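Local coordinates for protein serine protease pet (Escherichia coli, PDB 4OM9) that is a secreted autotransporter serine protease and enterotoxin of enteroaggregative strains, whose passenger domain carries a protease domain on a long beta-helix and probably cleaves host alpha-fodrin, at residues 320-325 with 345-350; 683-688 with 707-712. One frame throughout, in Å; residues are numbered along the deposited sequence.

Contact 1 (320-325 with 345-350)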
loop_
_atom_site.group_PDB
_atom_site.type_symbol
_atom_site.label_atom_id
_atom_site.label_comp_id
_atom_site.label_asym_id
_atom_site.label_seq_id
_atom_site.Cartn_x
_atom_site.Cartn_y
_atom_site.Cartn_z
ATOM N N GLU A 320 -33.665 7.303 -16.211
ATOM C CA GLU A 320 -33.025 6.048 -15.813
ATOM C C GLU A 320 -33.512 4.835 -16.602
ATOM O O GLU A 320 -34.624 4.832 -17.115
ATOM C CB GLU A 320 -33.246 5.804 -14.316
ATOM C CG GLU A 320 -32.742 6.926 -13.431
ATOM C CD GLU A 320 -33.065 6.702 -11.963
ATOM O OE1 GLU A 320 -34.113 6.091 -11.667
ATOM O OE2 GLU A 320 -32.268 7.134 -11.100
ATOM N N ASN A 321 -32.662 3.813 -16.694
ATOM C CA ASN A 321 -33.025 2.520 -17.279
ATOM C C ASN A 321 -33.571 2.587 -18.714
ATOM O O ASN A 321 -34.440 1.795 -19.080
ATOM C CB ASN A 321 -34.057 1.798 -16.396
ATOM C CG ASN A 321 -33.577 1.603 -14.957
ATOM O OD1 ASN A 321 -32.475 1.096 -14.711
ATOM N ND2 ASN A 321 -34.408 2.014 -13.997
ATOM N N LYS A 322 -33.067 3.509 -19.532
ATOM C CA LYS A 322 -33.539 3.597 -20.914
ATOM C C LYS A 322 -32.406 3.681 -21.937
ATOM O O LYS A 322 -31.297 4.100 -21.625
ATOM C CB LYS A 322 -34.471 4.801 -21.087
ATOM C CG LYS A 322 -35.639 4.837 -20.118
ATOM C CD LYS A 322 -36.678 3.779 -20.425
ATOM C CE LYS A 322 -37.788 3.816 -19.380
ATOM N NZ LYS A 322 -39.058 3.171 -19.838
ATOM N N LYS A 323 -32.714 3.285 -23.165
ATOM C CA LYS A 323 -31.777 3.346 -24.283
ATOM C C LYS A 323 -32.071 4.542 -25.211
ATOM O O LYS A 323 -33.198 4.752 -25.621
ATOM C CB LYS A 323 -31.828 2.031 -25.072
ATOM C CG LYS A 323 -30.897 1.976 -26.271
ATOM C CD LYS A 323 -29.466 2.353 -25.883
ATOM C CE LYS A 323 -28.438 1.616 -26.730
ATOM N NZ LYS A 323 -28.508 1.937 -28.171
ATOM N N TYR A 324 -31.037 5.319 -25.520
ATOM C CA TYR A 324 -31.140 6.481 -26.403
ATOM C C TYR A 324 -30.083 6.461 -27.498
ATOM O O TYR A 324 -28.969 5.988 -27.287
ATOM C CB TYR A 324 -30.983 7.783 -25.617
ATOM C CG TYR A 324 -32.100 8.087 -24.656
ATOM C CD1 TYR A 324 -32.065 7.609 -23.345
ATOM C CD2 TYR A 324 -33.178 8.873 -25.044
ATOM C CE1 TYR A 324 -33.084 7.900 -22.455
ATOM C CE2 TYR A 324 -34.197 9.171 -24.165
ATOM C CZ TYR A 324 -34.150 8.681 -22.872
ATOM O OH TYR A 324 -35.171 8.967 -22.004
ATOM N N THR A 325 -30.426 6.997 -28.661
ATOM C CA THR A 325 -29.434 7.234 -29.696
ATOM C C THR A 325 -29.482 8.711 -30.087
ATOM O O THR A 325 -30.545 9.325 -30.089
ATOM C CB THR A 325 -29.666 6.333 -30.921
ATOM O OG1 THR A 325 -29.525 4.957 -30.540
ATOM C CG2 THR A 325 -28.649 6.631 -32.000
ATOM N N LYS A 345 -28.926 6.598 -14.033
ATOM C CA LYS A 345 -28.566 5.224 -13.706
ATOM C C LYS A 345 -29.283 4.201 -14.602
ATOM O O LYS A 345 -30.493 4.291 -14.817
ATOM C CB LYS A 345 -28.882 4.959 -12.225
ATOM C CG LYS A 345 -28.729 3.517 -11.784
ATOM C CD LYS A 345 -29.140 3.337 -10.334
ATOM C CE LYS A 345 -27.962 3.518 -9.390
ATOM N NZ LYS A 345 -27.066 2.323 -9.360
ATOM N N GLY A 346 -28.527 3.242 -15.135
ATOM C CA GLY A 346 -29.109 2.144 -15.901
ATOM C C GLY A 346 -29.466 2.476 -17.346
ATOM O O GLY A 346 -30.063 1.663 -18.056
ATOM N N SER A 347 -29.095 3.677 -17.778
ATOM C CA SER A 347 -29.343 4.117 -19.137
ATOM C C SER A 347 -28.087 4.113 -19.988
ATOM O O SER A 347 -26.980 4.300 -19.489
ATOM C CB SER A 347 -29.957 5.522 -19.145
ATOM O OG SER A 347 -31.364 5.469 -18.947
ATOM N N THR A 348 -28.275 3.905 -21.284
ATOM C CA THR A 348 -27.193 4.039 -22.243
ATOM C C THR A 348 -27.571 4.990 -23.385
ATOM O O THR A 348 -28.624 4.850 -24.011
ATOM C CB THR A 348 -26.792 2.671 -22.837
ATOM O OG1 THR A 348 -26.235 1.843 -21.804
ATOM C CG2 THR A 348 -25.772 2.857 -23.953
ATOM N N VAL A 349 -26.693 5.955 -23.639
ATOM C CA VAL A 349 -26.846 6.877 -24.749
ATOM C C VAL A 349 -25.815 6.624 -25.858
ATOM O O VAL A 349 -24.631 6.931 -25.696
ATOM C CB VAL A 349 -26.710 8.332 -24.281
ATOM C CG1 VAL A 349 -26.900 9.253 -25.453
ATOM C CG2 VAL A 349 -27.724 8.637 -23.182
ATOM N N ASP A 350 -26.266 6.082 -26.990
ATOM C CA ASP A 350 -25.371 5.909 -28.131
ATOM C C ASP A 350 -25.116 7.266 -28.764
ATOM O O ASP A 350 -26.013 7.917 -29.305
ATOM C CB ASP A 350 -25.931 4.914 -29.143
ATOM C CG ASP A 350 -25.879 3.493 -28.633
ATOM O OD1 ASP A 350 -25.132 3.224 -27.667
ATOM O OD2 ASP A 350 -26.584 2.637 -29.181
HETATM O O HOH W 1 -29.561 8.157 -11.537
HETATM O O HOH W 2 -27.477 3.672 -32.192
#
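Ser347 reaches across to Lys322 where two successive coils of the parallel beta-helix leave a turn and enter strands 323-328 and 348-352. Its OG sits beside its own backbone N, anti to the carbonyl carbon (chi1 -83°), and lies 2.7 Å from Lys322 N in a nearly straight hydrogen bond (165° at the hydrogen). The hydroxyl thus does the work of a ladder carbonyl: Gly346 O stands 3.8 Å from Lys322 N, and OG is hydrogen-bonded to Asp319 O as well. One step earlier Asn321 N binds Lys345 O at 2.9 Å. Asn321 and Gly346 both have left-handed backbone angles, and Asn321 OD1 comes to 3.7 Å from Gly346 CA, on the side where a side chain would stand, a place that glycine leaves open to it. Beside them a water links Glu320 OE2 to Lys345 N. Farther on, Thr348 N to Lys322 O, Tyr324 N to Thr348 O and Asp350 N to Tyr324 O form a regular parallel ladder.

Tyr324 and Val349 lie together on the inner face. The Tyr324 ring has Thr348 O near its plane at one edge, while its CB meets Val349 CG2 at 4.2 Å. The phenol OH bonds Asp319 OD1 and Gly300 N, and Phe318 packs edge-to-face with the ring. On the outer face the bent Lys323 chain passes obliquely over Thr348, CE to CG2 4.0 Å. Its amine pairs with Asp350 OD2 in a salt bridge modelled too short to be trusted in detail; Asn370 holds OD1.

Coil thus stacks on coil by four backbone bonds, with one hydroxyl taking the fifth place at the turn. The charged groups stay on the outer face, while the buried hydroxyls of Ser347 and Tyr324 have partners.

Contact 2 (683-688 with 707-712)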
loop_
_atom_site.group_PDB
_atom_site.type_symbol
_atom_site.label_atom_id
_atom_site.label_comp_id
_atom_site.label_asym_id
_atom_site.label_seq_id
_atom_site.Cartn_x
_atom_site.Cartn_y
_atom_site.Cartn_z
ATOM N N LEU A 683 22.998 -14.942 -2.456
ATOM C CA LEU A 683 21.941 -14.496 -1.567
ATOM C C LEU A 683 22.499 -13.889 -0.291
ATOM O O LEU A 683 23.172 -14.574 0.485
ATOM C CB LEU A 683 21.015 -15.660 -1.216
ATOM C CG LEU A 683 19.965 -15.330 -0.143
ATOM C CD1 LEU A 683 19.176 -14.094 -0.514
ATOM C CD2 LEU A 683 19.032 -16.495 0.073
ATOM N N THR A 684 22.211 -12.613 -0.056
ATOM C CA THR A 684 22.706 -11.957 1.149
ATOM C C THR A 684 21.577 -11.466 2.036
ATOM O O THR A 684 20.801 -10.601 1.647
ATOM C CB THR A 684 23.630 -10.773 0.820
ATOM O OG1 THR A 684 24.791 -11.255 0.132
ATOM C CG2 THR A 684 24.081 -10.086 2.105
ATOM N N ILE A 685 21.503 -12.029 3.240
ATOM C CA ILE A 685 20.487 -11.660 4.224
ATOM C C ILE A 685 21.109 -10.741 5.258
ATOM O O ILE A 685 21.945 -11.176 6.043
ATOM C CB ILE A 685 19.894 -12.908 4.888
ATOM C CG1 ILE A 685 19.268 -13.798 3.805
ATOM C CG2 ILE A 685 18.894 -12.528 5.941
ATOM C CD1 ILE A 685 18.595 -15.050 4.315
ATOM N N HIS A 686 20.732 -9.465 5.233
ATOM C CA HIS A 686 21.366 -8.461 6.091
ATOM C C HIS A 686 20.800 -8.435 7.507
ATOM O O HIS A 686 19.746 -9.008 7.782
ATOM C CB HIS A 686 21.228 -7.058 5.497
ATOM C CG HIS A 686 21.952 -6.861 4.200
ATOM N ND1 HIS A 686 23.285 -6.529 4.136
ATOM C CD2 HIS A 686 21.512 -6.918 2.918
ATOM C CE1 HIS A 686 23.646 -6.399 2.868
ATOM N NE2 HIS A 686 22.587 -6.626 2.112
ATOM N N LYS A 687 21.511 -7.739 8.390
ATOM C CA LYS A 687 21.104 -7.578 9.781
ATOM C C LYS A 687 19.749 -6.888 9.866
ATOM O O LYS A 687 19.531 -5.834 9.256
ATOM C CB LYS A 687 22.160 -6.786 10.557
ATOM C CG LYS A 687 21.836 -6.551 12.028
ATOM C CD LYS A 687 23.073 -6.059 12.784
ATOM C CE LYS A 687 22.773 -5.742 14.246
ATOM N NZ LYS A 687 22.402 -6.953 15.027
ATOM N N GLY A 688 18.835 -7.500 10.610
ATOM C CA GLY A 688 17.493 -6.972 10.732
ATOM C C GLY A 688 16.432 -7.579 9.820
ATOM O O GLY A 688 15.285 -7.124 9.832
ATOM N N GLY A 707 21.069 -11.861 9.774
ATOM C CA GLY A 707 19.746 -11.726 10.359
ATOM C C GLY A 707 19.223 -13.059 10.863
ATOM O O GLY A 707 20.000 -13.917 11.273
ATOM N N ASP A 708 17.904 -13.229 10.850
ATOM C CA ASP A 708 17.295 -14.512 11.188
ATOM C C ASP A 708 16.959 -15.300 9.920
ATOM O O ASP A 708 16.259 -14.810 9.032
ATOM C CB ASP A 708 16.037 -14.317 12.029
ATOM C CG ASP A 708 16.314 -13.614 13.359
ATOM O OD1 ASP A 708 17.477 -13.250 13.625
ATOM O OD2 ASP A 708 15.361 -13.411 14.139
ATOM N N LEU A 709 17.483 -16.519 9.838
ATOM C CA LEU A 709 17.168 -17.437 8.751
ATOM C C LEU A 709 16.655 -18.767 9.308
ATOM O O LEU A 709 17.338 -19.456 10.082
ATOM C CB LEU A 709 18.387 -17.666 7.856
ATOM C CG LEU A 709 18.208 -18.667 6.712
ATOM C CD1 LEU A 709 17.091 -18.197 5.718
ATOM C CD2 LEU A 709 19.519 -18.872 5.999
ATOM N N THR A 710 15.437 -19.114 8.916
ATOM C CA THR A 710 14.798 -20.322 9.391
ATOM C C THR A 710 14.386 -21.206 8.221
ATOM O O THR A 710 13.776 -20.746 7.255
ATOM C CB THR A 710 13.574 -19.997 10.239
ATOM O OG1 THR A 710 13.950 -19.088 11.279
ATOM C CG2 THR A 710 13.012 -21.258 10.855
ATOM N N LEU A 711 14.727 -22.483 8.317
ATOM C CA LEU A 711 14.449 -23.432 7.257
ATOM C C LEU A 711 13.597 -24.582 7.793
ATOM O O LEU A 711 13.975 -25.247 8.760
ATOM C CB LEU A 711 15.758 -23.938 6.669
ATOM C CG LEU A 711 16.755 -22.826 6.348
ATOM C CD1 LEU A 711 18.086 -23.410 5.892
ATOM C CD2 LEU A 711 16.172 -21.910 5.288
ATOM N N THR A 712 12.431 -24.792 7.188
ATOM C CA THR A 712 11.454 -25.741 7.719
ATOM C C THR A 712 10.750 -26.506 6.626
ATOM O O THR A 712 10.671 -26.038 5.494
ATOM C CB THR A 712 10.333 -25.060 8.529
ATOM O OG1 THR A 712 9.374 -24.526 7.617
ATOM C CG2 THR A 712 10.857 -23.944 9.422
#
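At a corner of the right-handed parallel beta-helix, the end of strand 682-685 on one coil faces the start of strand 708-712 on the next, so the two segments meet round the corner, their apolar side chains converging inside. The two strands are not paired: 682-685 is laddered to 703-705, and 708-712 to 690-693, and no hydrogen bond joins 683-688 to 707-712. What joins them is a methyl-to-methyl contact, Ile685 CD1 to Leu709 CD1 at 3.8 Å, between side chains that cross at about a right angle. Ile685 sends its CG1 arm out straight (chi2 -178°), which carries CD1 into the interior, and Leu709 comes in from the neighbouring wall with CG anti to its backbone N (chi1 177°). Val691 touches both residues, and Phe741 of the following coil packs against Leu709, so the pair is part of the apolar packing inside the helix.

Nearer the surface the chain of 686-688 turns the corner past Gly707. Gly688 has a positive phi here, while His686 and Lys687 point away from Gly707 and its strand. Backbone passes backbone without bonding: Lys687 CA lies 4.3 Å from Gly707 N, and that same nitrogen is 3.7 Å from His686 O, a carbonyl into which a side chain on the buried Gly707 would run.

In the fold
Both contacts join one coil of the beta-helix to the next, but they sit on opposite sides of the chain's centre, with centres about 59 Å apart and no touch between them. Contact 1 is a side-by-side pairing of strands in register, rich in backbone hydrogen bonds, with an inner face of Tyr324 and Val349 and a polar, partly charged outer one. Contact 2 spans a corner between strands of different walls and buries far less surface; its main element is an apolar meeting in the interior, beside a solvent-facing turn. Together they illustrate two ways in which the coils cohere: ladder bonding along a wall, and van der Waals packing within.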